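Local atomic coordinates of heme peroxidase (Bacteroides thetaiotaomicron, PDB entry 2GVK), a protein that probably uses heme and hydrogen peroxide to oxidise dyes and other substrates, as a member of the dye-decolorizing peroxidase (DyP) family. Residues Met69-Lys83 and Leu303-Leu315. Numbering follows the deposited sequence.
Sequences MGFGADAWTRLFPDK and LFFVPSYDLLGEL. With EDO (1,2-ethanediol), chain I.
Phe-305 turns the edge of its ring onto one face of the six-membered ring of Trp-76, a T-shaped pair with planes at 84° and centroids 5.2 Å apart. With CG anti to the backbone N (chi1 178°), the Trp-76 indole extends from helix 73-79 toward Phe-305; from helix 309-315, Leu-315 CD1 meets Trp-76 CZ3 at 3.7 Å. The other methyl of Leu-315, CD2, sits over the Phe-80 ring in a CH-pi contact, 3.7 Å from the centroid; Leu-79 CB covers the opposite face. Phe-71 receives Pro-307 CG and Leu-312 CD1 at its ring edge, while Phe-80 CE2 lies over one face. Behind these side chains, Phe-71 and Phe-305 form an antiparallel hydrogen-bonded pair, Phe-71 N to Phe-305 O and Phe-305 N to Phe-71 O both being 2.8 Å. One water bridges Ala-73 N and Leu-303 O; at the rim, another links Lys-83 NZ to Glu-314 O. Trp-76 NE1 is held by the Gly-84 carbonyl, and Ser-308 OG caps helix 309-315 by accepting from Leu-311 N. Strands 69-72 and 303-306, neighbours mid-sheet, thus join the N- and C-terminal DyP-family regions, each strand leading into a short helix, consistent with the dimeric alpha+beta barrel fold.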
HETATM    1  N   MSE A  69     -28.225  -7.632  -0.851  1.00 11.75           N
HETATM    2  CA  MSE A  69     -29.189  -8.664  -0.567  1.00 12.29           C
HETATM    3  C   MSE A  69     -30.415  -8.439  -1.429  1.00 12.12           C
HETATM    4  O   MSE A  69     -30.988  -7.349  -1.428  1.00 12.51           O
HETATM    5  CB  MSE A  69     -29.590  -8.586   0.898  1.00 12.19           C
HETATM    6  CG  MSE A  69     -30.617  -9.619   1.332  1.00 15.26           C
HETATM    7 SE   MSE A  69     -31.100  -9.380   3.212  0.70 22.19          SE
HETATM    8  CE  MSE A  69     -32.180 -10.986   3.409  1.00 18.76           C
ATOM      9  N   GLY A  70     -30.832  -9.478  -2.140  1.00 11.63           N
ATOM     10  CA  GLY A  70     -31.984  -9.395  -3.011  1.00 11.54           C
ATOM     11  C   GLY A  70     -32.939 -10.549  -2.823  1.00 10.89           C
ATOM     12  O   GLY A  70     -32.559 -11.619  -2.322  1.00 10.82           O
ATOM     13  N   PHE A  71     -34.167 -10.343  -3.288  1.00 10.30           N
ATOM     14  CA  PHE A  71     -35.254 -11.319  -3.150  1.00 10.27           C
ATOM     15  C   PHE A  71     -35.841 -11.720  -4.489  1.00 10.30           C
ATOM     16  O   PHE A  71     -36.153 -10.864  -5.318  1.00 10.25           O
ATOM     17  CB  PHE A  71     -36.387 -10.727  -2.276  1.00 10.34           C
ATOM     18  CG  PHE A  71     -35.927 -10.245  -0.946  1.00 11.61           C
ATOM     19  CD1 PHE A  71     -35.361  -8.998  -0.812  1.00 14.25           C
ATOM     20  CD2 PHE A  71     -35.982 -11.066   0.160  1.00 11.25           C
ATOM     21  CE1 PHE A  71     -34.861  -8.567   0.410  1.00 15.02           C
ATOM     22  CE2 PHE A  71     -35.493 -10.612   1.414  1.00 13.08           C
ATOM     23  CZ  PHE A  71     -34.949  -9.382   1.520  1.00 14.30           C
ATOM     24  N   GLY A  72     -36.097 -13.021  -4.650  1.00 10.16           N
ATOM     25  CA  GLY A  72     -36.784 -13.544  -5.826  1.00 10.34           C
ATOM     26  C   GLY A  72     -38.258 -13.157  -5.826  1.00 10.57           C
ATOM     27  O   GLY A  72     -38.808 -12.766  -4.805  1.00 10.25           O
ATOM     28  N   ALA A  73     -38.896 -13.272  -6.975  1.00 10.86           N
ATOM     29  CA  ALA A  73     -40.254 -12.793  -7.131  1.00 11.53           C
ATOM     30  C   ALA A  73     -41.236 -13.565  -6.252  1.00 11.93           C
ATOM     31  O   ALA A  73     -42.023 -12.963  -5.507  1.00 12.24           O
ATOM     32  CB  ALA A  73     -40.667 -12.857  -8.581  1.00 11.76           C
ATOM     33  N   ASP A  74     -41.188 -14.897  -6.315  1.00 12.04           N
ATOM     34  CA  ASP A  74     -42.091 -15.712  -5.496  1.00 12.17           C
ATOM     35  C   ASP A  74     -41.803 -15.515  -4.016  1.00 11.92           C
ATOM     36  O   ASP A  74     -42.732 -15.415  -3.199  1.00 12.14           O
ATOM     37  CB  ASP A  74     -41.960 -17.197  -5.843  1.00 12.27           C
ATOM     38  CG  ASP A  74     -42.599 -17.558  -7.182  1.00 15.52           C
ATOM     39  OD1 ASP A  74     -43.303 -16.702  -7.792  1.00 17.08           O
ATOM     40  OD2 ASP A  74     -42.409 -18.707  -7.614  1.00 18.46           O
ATOM     41  N   ALA A  75     -40.509 -15.486  -3.667  1.00 11.50           N
ATOM     42  CA  ALA A  75     -40.082 -15.314  -2.272  1.00 11.24           C
ATOM     43  C   ALA A  75     -40.583 -14.009  -1.688  1.00 11.06           C
ATOM     44  O   ALA A  75     -41.004 -13.958  -0.530  1.00 10.74           O
ATOM     45  CB  ALA A  75     -38.561 -15.386  -2.182  1.00 11.34           C
ATOM     46  N   TRP A  76     -40.520 -12.943  -2.473  1.00 10.96           N
ATOM     47  CA  TRP A  76     -40.966 -11.633  -2.012  1.00 11.15           C
ATOM     48  C   TRP A  76     -42.427 -11.696  -1.559  1.00 11.64           C
ATOM     49  O   TRP A  76     -42.770 -11.237  -0.488  1.00 11.72           O
ATOM     50  CB  TRP A  76     -40.808 -10.588  -3.123  1.00 11.08           C
ATOM     51  CG  TRP A  76     -41.299  -9.215  -2.717  1.00 10.97           C
ATOM     52  CD1 TRP A  76     -42.584  -8.720  -2.849  1.00 11.47           C
ATOM     53  CD2 TRP A  76     -40.563  -8.221  -2.010  1.00 12.33           C
ATOM     54  NE1 TRP A  76     -42.658  -7.454  -2.314  1.00 12.79           N
ATOM     55  CE2 TRP A  76     -41.436  -7.121  -1.794  1.00 12.79           C
ATOM     56  CE3 TRP A  76     -39.236  -8.109  -1.607  1.00 11.83           C
ATOM     57  CZ2 TRP A  76     -41.016  -5.946  -1.148  1.00 12.02           C
ATOM     58  CZ3 TRP A  76     -38.841  -6.947  -0.923  1.00 12.05           C
ATOM     59  CH2 TRP A  76     -39.735  -5.893  -0.712  1.00 12.00           C
ATOM     60  N   THR A  77     -43.270 -12.296  -2.383  1.00 12.16           N
ATOM     61  CA  THR A  77     -44.685 -12.371  -2.090  1.00 12.71           C
ATOM     62  C   THR A  77     -44.958 -13.297  -0.887  1.00 13.08           C
ATOM     63  O   THR A  77     -45.822 -13.011  -0.056  1.00 13.12           O
ATOM     64  CB  THR A  77     -45.473 -12.807  -3.342  1.00 12.93           C
ATOM     65  OG1 THR A  77     -45.512 -11.713  -4.259  1.00 14.62           O
ATOM     66  CG2 THR A  77     -46.881 -13.200  -2.994  1.00 14.22           C
ATOM     67  N   ARG A  78     -44.193 -14.366  -0.766  1.00 13.50           N
ATOM     68  CA  ARG A  78     -44.315 -15.253   0.392  1.00 13.97           C
ATOM     69  C   ARG A  78     -43.926 -14.553   1.694  1.00 13.82           C
ATOM     70  O   ARG A  78     -44.652 -14.624   2.694  1.00 14.00           O
ATOM     71  CB  ARG A  78     -43.451 -16.488   0.231  1.00 14.44           C
ATOM     72  CG  ARG A  78     -43.431 -17.323   1.501  1.00 17.08           C
ATOM     73  CD  ARG A  78     -42.489 -18.464   1.454  1.00 20.98           C
ATOM     74  NE  ARG A  78     -42.351 -19.079   2.782  1.00 21.78           N
ATOM     75  CZ  ARG A  78     -41.537 -20.085   3.051  1.00 22.90           C
ATOM     76  NH1 ARG A  78     -40.816 -20.623   2.082  1.00 24.70           N
ATOM     77  NH2 ARG A  78     -41.467 -20.575   4.284  1.00 22.81           N
ATOM     78  N   LEU A  79     -42.787 -13.874   1.678  1.00 13.43           N
ATOM     79  CA  LEU A  79     -42.248 -13.262   2.876  1.00 13.10           C
ATOM     80  C   LEU A  79     -42.989 -12.012   3.286  1.00 13.18           C
ATOM     81  O   LEU A  79     -43.161 -11.758   4.483  1.00 13.29           O
ATOM     82  CB  LEU A  79     -40.762 -12.898   2.673  1.00 13.18           C
ATOM     83  CG  LEU A  79     -39.775 -14.054   2.484  1.00 13.48           C
ATOM     84  CD1 LEU A  79     -38.492 -13.575   1.877  1.00 14.28           C
ATOM     85  CD2 LEU A  79     -39.532 -14.754   3.837  1.00 14.62           C
ATOM     86  N   PHE A  80     -43.373 -11.194   2.290  1.00 12.99           N
ATOM     87  CA  PHE A  80     -43.862  -9.836   2.515  1.00 12.86           C
ATOM     88  C   PHE A  80     -45.162  -9.575   1.737  1.00 12.93           C
ATOM     89  O   PHE A  80     -45.210  -8.712   0.874  1.00 13.14           O
ATOM     90  CB  PHE A  80     -42.786  -8.814   2.071  1.00 13.01           C
ATOM     91  CG  PHE A  80     -41.379  -9.147   2.557  1.00 12.77           C
ATOM     92  CD1 PHE A  80     -41.105  -9.223   3.902  1.00 13.47           C
ATOM     93  CD2 PHE A  80     -40.339  -9.353   1.647  1.00 13.59           C
ATOM     94  CE1 PHE A  80     -39.809  -9.538   4.357  1.00 15.31           C
ATOM     95  CE2 PHE A  80     -39.058  -9.649   2.097  1.00 13.59           C
ATOM     96  CZ  PHE A  80     -38.810  -9.753   3.462  1.00 13.71           C
ATOM     97  N   PRO A  81     -46.216 -10.304   2.066  1.00 12.85           N
ATOM     98  CA  PRO A  81     -47.488 -10.194   1.325  1.00 13.02           C
ATOM     99  C   PRO A  81     -48.144  -8.799   1.343  1.00 13.18           C
ATOM    100  O   PRO A  81     -48.954  -8.497   0.465  1.00 13.32           O
ATOM    101  CB  PRO A  81     -48.383 -11.200   2.034  1.00 13.10           C
ATOM    102  CG  PRO A  81     -47.777 -11.370   3.378  1.00 12.92           C
ATOM    103  CD  PRO A  81     -46.321 -11.246   3.182  1.00 12.99           C
ATOM    104  N   ASP A  82     -47.818  -7.974   2.322  1.00 13.15           N
ATOM    105  CA  ASP A  82     -48.526  -6.695   2.485  1.00 13.66           C
ATOM    106  C   ASP A  82     -47.669  -5.468   2.166  1.00 13.97           C
ATOM    107  O   ASP A  82     -48.100  -4.348   2.380  1.00 13.96           O
ATOM    108  CB  ASP A  82     -49.076  -6.589   3.908  1.00 13.66           C
ATOM    109  CG  ASP A  82     -50.315  -7.471   4.125  1.00 15.20           C
ATOM    110  OD1 ASP A  82     -50.502  -8.448   3.359  1.00 15.85           O
ATOM    111  OD2 ASP A  82     -51.110  -7.171   5.023  1.00 14.89           O
ATOM    112  N   LYS A  83     -46.516  -5.688   1.552  1.00 14.69           N
ATOM    113  CA  LYS A  83     -45.562  -4.607   1.287  1.00 15.32           C
ATOM    114  C   LYS A  83     -45.674  -4.068  -0.128  1.00 15.50           C
ATOM    115  O   LYS A  83     -44.889  -3.184  -0.530  1.00 16.67           O
ATOM    116  CB  LYS A  83     -44.135  -5.100   1.541  1.00 15.78           C
ATOM    117  CG  LYS A  83     -43.764  -5.176   3.002  1.00 19.84           C
ATOM    118  CD  LYS A  83     -43.554  -3.778   3.599  1.00 24.25           C
ATOM    119  CE  LYS A  83     -43.066  -3.861   5.057  1.00 28.24           C
ATOM    120  NZ  LYS A  83     -44.146  -4.304   5.982  1.00 30.38           N
ATOM    121  N   LEU A 303     -33.899 -13.469 -11.518  1.00 10.59           N
ATOM    122  CA  LEU A 303     -34.123 -12.066 -11.160  1.00 10.59           C
ATOM    123  C   LEU A 303     -34.369 -11.911  -9.654  1.00 10.60           C
ATOM    124  O   LEU A 303     -35.146 -12.663  -9.053  1.00 11.05           O
ATOM    125  CB  LEU A 303     -35.333 -11.495 -11.933  1.00 10.53           C
ATOM    126  CG  LEU A 303     -35.782 -10.080 -11.569  1.00 12.26           C
ATOM    127  CD1 LEU A 303     -34.727  -9.071 -11.900  1.00 13.16           C
ATOM    128  CD2 LEU A 303     -37.094  -9.731 -12.288  1.00 12.91           C
ATOM    129  N   PHE A 304     -33.735 -10.912  -9.070  1.00 10.95           N
ATOM    130  CA  PHE A 304     -33.970 -10.544  -7.673  1.00 10.96           C
ATOM    131  C   PHE A 304     -34.217  -9.040  -7.544  1.00 10.96           C
ATOM    132  O   PHE A 304     -33.711  -8.248  -8.326  1.00 11.23           O
ATOM    133  CB  PHE A 304     -32.764 -10.918  -6.771  1.00 10.94           C
ATOM    134  CG  PHE A 304     -32.359 -12.378  -6.835  1.00 11.77           C
ATOM    135  CD1 PHE A 304     -31.484 -12.836  -7.826  1.00 12.30           C
ATOM    136  CD2 PHE A 304     -32.783 -13.268  -5.870  1.00 10.97           C
ATOM    137  CE1 PHE A 304     -31.062 -14.165  -7.846  1.00 11.97           C
ATOM    138  CE2 PHE A 304     -32.410 -14.625  -5.934  1.00 10.65           C
ATOM    139  CZ  PHE A 304     -31.553 -15.060  -6.927  1.00 10.96           C
ATOM    140  N   PHE A 305     -34.967  -8.680  -6.526  1.00 10.90           N
ATOM    141  CA  PHE A 305     -35.180  -7.312  -6.150  1.00 10.84           C
ATOM    142  C   PHE A 305     -34.334  -6.975  -4.929  1.00 10.89           C
ATOM    143  O   PHE A 305     -34.422  -7.639  -3.885  1.00 10.66           O
ATOM    144  CB  PHE A 305     -36.676  -7.044  -5.849  1.00 11.08           C
ATOM    145  CG  PHE A 305     -36.932  -5.707  -5.247  1.00 10.66           C
ATOM    146  CD1 PHE A 305     -36.623  -4.551  -5.940  1.00 11.20           C
ATOM    147  CD2 PHE A 305     -37.482  -5.596  -3.982  1.00 10.78           C
ATOM    148  CE1 PHE A 305     -36.843  -3.299  -5.376  1.00 11.47           C
ATOM    149  CE2 PHE A 305     -37.712  -4.339  -3.410  1.00 12.46           C
ATOM    150  CZ  PHE A 305     -37.399  -3.201  -4.106  1.00 10.03           C
ATOM    151  N   VAL A 306     -33.553  -5.911  -5.064  1.00 11.21           N
ATOM    152  CA  VAL A 306     -32.672  -5.428  -4.050  1.00 11.77           C
ATOM    153  C   VAL A 306     -33.269  -4.128  -3.444  1.00 11.92           C
ATOM    154  O   VAL A 306     -33.206  -3.060  -4.071  1.00 12.42           O
ATOM    155  CB  VAL A 306     -31.300  -5.111  -4.668  1.00 11.70           C
ATOM    156  CG1 VAL A 306     -30.316  -4.537  -3.607  1.00 12.41           C
ATOM    157  CG2 VAL A 306     -30.732  -6.328  -5.326  1.00 13.77           C
ATOM    158  N   PRO A 307     -33.883  -4.224  -2.261  1.00 11.84           N
ATOM    159  CA  PRO A 307     -34.557  -3.044  -1.708  1.00 11.58           C
ATOM    160  C   PRO A 307     -33.592  -1.974  -1.218  1.00 11.60           C
ATOM    161  O   PRO A 307     -32.456  -2.266  -0.916  1.00 11.58           O
ATOM    162  CB  PRO A 307     -35.390  -3.621  -0.521  1.00 11.50           C
ATOM    163  CG  PRO A 307     -34.820  -4.931  -0.238  1.00 14.11           C
ATOM    164  CD  PRO A 307     -34.048  -5.419  -1.418  1.00 11.97           C
ATOM    165  N   SER A 308     -34.059  -0.736  -1.138  1.00 11.32           N
ATOM    166  CA  SER A 308     -33.304   0.294  -0.482  1.00 11.44           C
ATOM    167  C   SER A 308     -33.043  -0.151   0.962  1.00 11.90           C
ATOM    168  O   SER A 308     -33.745  -1.004   1.487  1.00 12.09           O
ATOM    169  CB  SER A 308     -34.074   1.603  -0.487  1.00 11.72           C
ATOM    170  OG  SER A 308     -35.195   1.521   0.381  1.00 12.32           O
ATOM    171  N   TYR A 309     -32.040   0.430   1.598  1.00 12.01           N
ATOM    172  CA  TYR A 309     -31.780   0.137   3.027  1.00 12.43           C
ATOM    173  C   TYR A 309     -32.989   0.471   3.876  1.00 12.95           C
ATOM    174  O   TYR A 309     -33.297  -0.240   4.805  1.00 13.31           O
ATOM    175  CB  TYR A 309     -30.575   0.929   3.531  1.00 12.33           C
ATOM    176  CG  TYR A 309     -29.243   0.371   3.128  1.00 12.29           C
ATOM    177  CD1 TYR A 309     -28.823  -0.882   3.583  1.00 13.16           C
ATOM    178  CD2 TYR A 309     -28.339   1.143   2.406  1.00 13.42           C
ATOM    179  CE1 TYR A 309     -27.587  -1.380   3.254  1.00 13.15           C
ATOM    180  CE2 TYR A 309     -27.109   0.663   2.064  1.00 13.36           C
ATOM    181  CZ  TYR A 309     -26.718  -0.600   2.498  1.00 13.14           C
ATOM    182  OH  TYR A 309     -25.471  -1.073   2.185  1.00 13.65           O
ATOM    183  N   ASP A 310     -33.656   1.587   3.570  1.00 13.07           N
ATOM    184  CA  ASP A 310     -34.855   2.000   4.326  1.00 13.67           C
ATOM    185  C   ASP A 310     -35.903   0.909   4.301  1.00 13.58           C
ATOM    186  O   ASP A 310     -36.456   0.541   5.326  1.00 13.30           O
ATOM    187  CB  ASP A 310     -35.454   3.290   3.740  1.00 13.92           C
ATOM    188  CG  ASP A 310     -34.732   4.526   4.197  1.00 18.42           C
ATOM    189  OD1 ASP A 310     -34.032   4.457   5.251  1.00 24.72           O
ATOM    190  OD2 ASP A 310     -34.910   5.602   3.557  1.00 21.61           O
ATOM    191  N   LEU A 311     -36.204   0.420   3.114  1.00 13.84           N
ATOM    192  CA  LEU A 311     -37.200  -0.614   2.962  1.00 14.39           C
ATOM    193  C   LEU A 311     -36.753  -1.916   3.617  1.00 15.07           C
ATOM    194  O   LEU A 311     -37.539  -2.589   4.286  1.00 15.43           O
ATOM    195  CB  LEU A 311     -37.512  -0.831   1.472  1.00 14.17           C
ATOM    196  CG  LEU A 311     -38.502  -1.960   1.149  1.00 13.37           C
ATOM    197  CD1 LEU A 311     -39.767  -1.856   2.005  1.00 12.12           C
ATOM    198  CD2 LEU A 311     -38.843  -1.929  -0.291  1.00 12.01           C
ATOM    199  N   LEU A 312     -35.491  -2.274   3.419  1.00 15.52           N
ATOM    200  CA  LEU A 312     -34.914  -3.463   4.052  1.00 15.94           C
ATOM    201  C   LEU A 312     -35.145  -3.454   5.582  1.00 16.22           C
ATOM    202  O   LEU A 312     -35.535  -4.450   6.161  1.00 16.51           O
ATOM    203  CB  LEU A 312     -33.436  -3.544   3.742  1.00 16.10           C
ATOM    204  CG  LEU A 312     -32.790  -4.873   3.995  1.00 17.67           C
ATOM    205  CD1 LEU A 312     -33.448  -5.982   3.169  1.00 15.79           C
ATOM    206  CD2 LEU A 312     -31.327  -4.792   3.675  1.00 15.42           C
ATOM    207  N   GLY A 313     -34.929  -2.306   6.204  1.00 16.36           N
ATOM    208  CA  GLY A 313     -35.179  -2.151   7.625  1.00 16.57           C
ATOM    209  C   GLY A 313     -36.640  -2.413   7.982  1.00 16.89           C
ATOM    210  O   GLY A 313     -36.937  -3.045   9.006  1.00 16.99           O
ATOM    211  N   GLU A 314     -37.555  -1.887   7.166  1.00 17.02           N
ATOM    212  CA  GLU A 314     -38.980  -2.091   7.387  1.00 17.19           C
ATOM    213  C   GLU A 314     -39.329  -3.545   7.258  1.00 17.02           C
ATOM    214  O   GLU A 314     -40.161  -4.042   7.980  1.00 17.05           O
ATOM    215  CB  GLU A 314     -39.803  -1.300   6.388  1.00 17.46           C
ATOM    216  CG  GLU A 314     -39.788   0.158   6.596  1.00 20.80           C
ATOM    217  CD  GLU A 314     -40.677   0.879   5.598  1.00 28.09           C
ATOM    218  OE1 GLU A 314     -41.399   0.184   4.823  1.00 31.47           O
ATOM    219  OE2 GLU A 314     -40.693   2.139   5.611  1.00 31.92           O
ATOM    220  N   LEU A 315     -38.730  -4.209   6.275  1.00 17.06           N
ATOM    221  CA  LEU A 315     -38.961  -5.629   6.067  1.00 17.08           C
ATOM    222  C   LEU A 315     -38.584  -6.442   7.311  1.00 17.36           C
ATOM    223  O   LEU A 315     -39.234  -7.448   7.629  1.00 17.39           O
ATOM    224  CB  LEU A 315     -38.165  -6.137   4.857  1.00 17.08           C
ATOM    225  CG  LEU A 315     -38.517  -5.509   3.504  1.00 18.06           C
ATOM    226  CD1 LEU A 315     -37.572  -6.061   2.425  1.00 17.43           C
ATOM    227  CD2 LEU A 315     -39.970  -5.733   3.131  1.00 18.27           C
TER
HETATM  228  C1  EDO I 324     -39.163 -17.695  -8.411  1.00 22.84           C
HETATM  229  O1  EDO I 324     -39.835 -16.434  -8.456  1.00 19.41           O
HETATM  230  C2  EDO I 324     -37.683 -17.570  -8.862  1.00 23.00           C
HETATM  231  O2  EDO I 324     -36.974 -16.635  -8.019  1.00 18.03           O
HETATM  232  O   HOH W   1     -37.263 -14.274  -9.303  1.00 15.27           O
HETATM  233  O   HOH W   2     -42.650  -3.754   8.492  1.00 47.98           O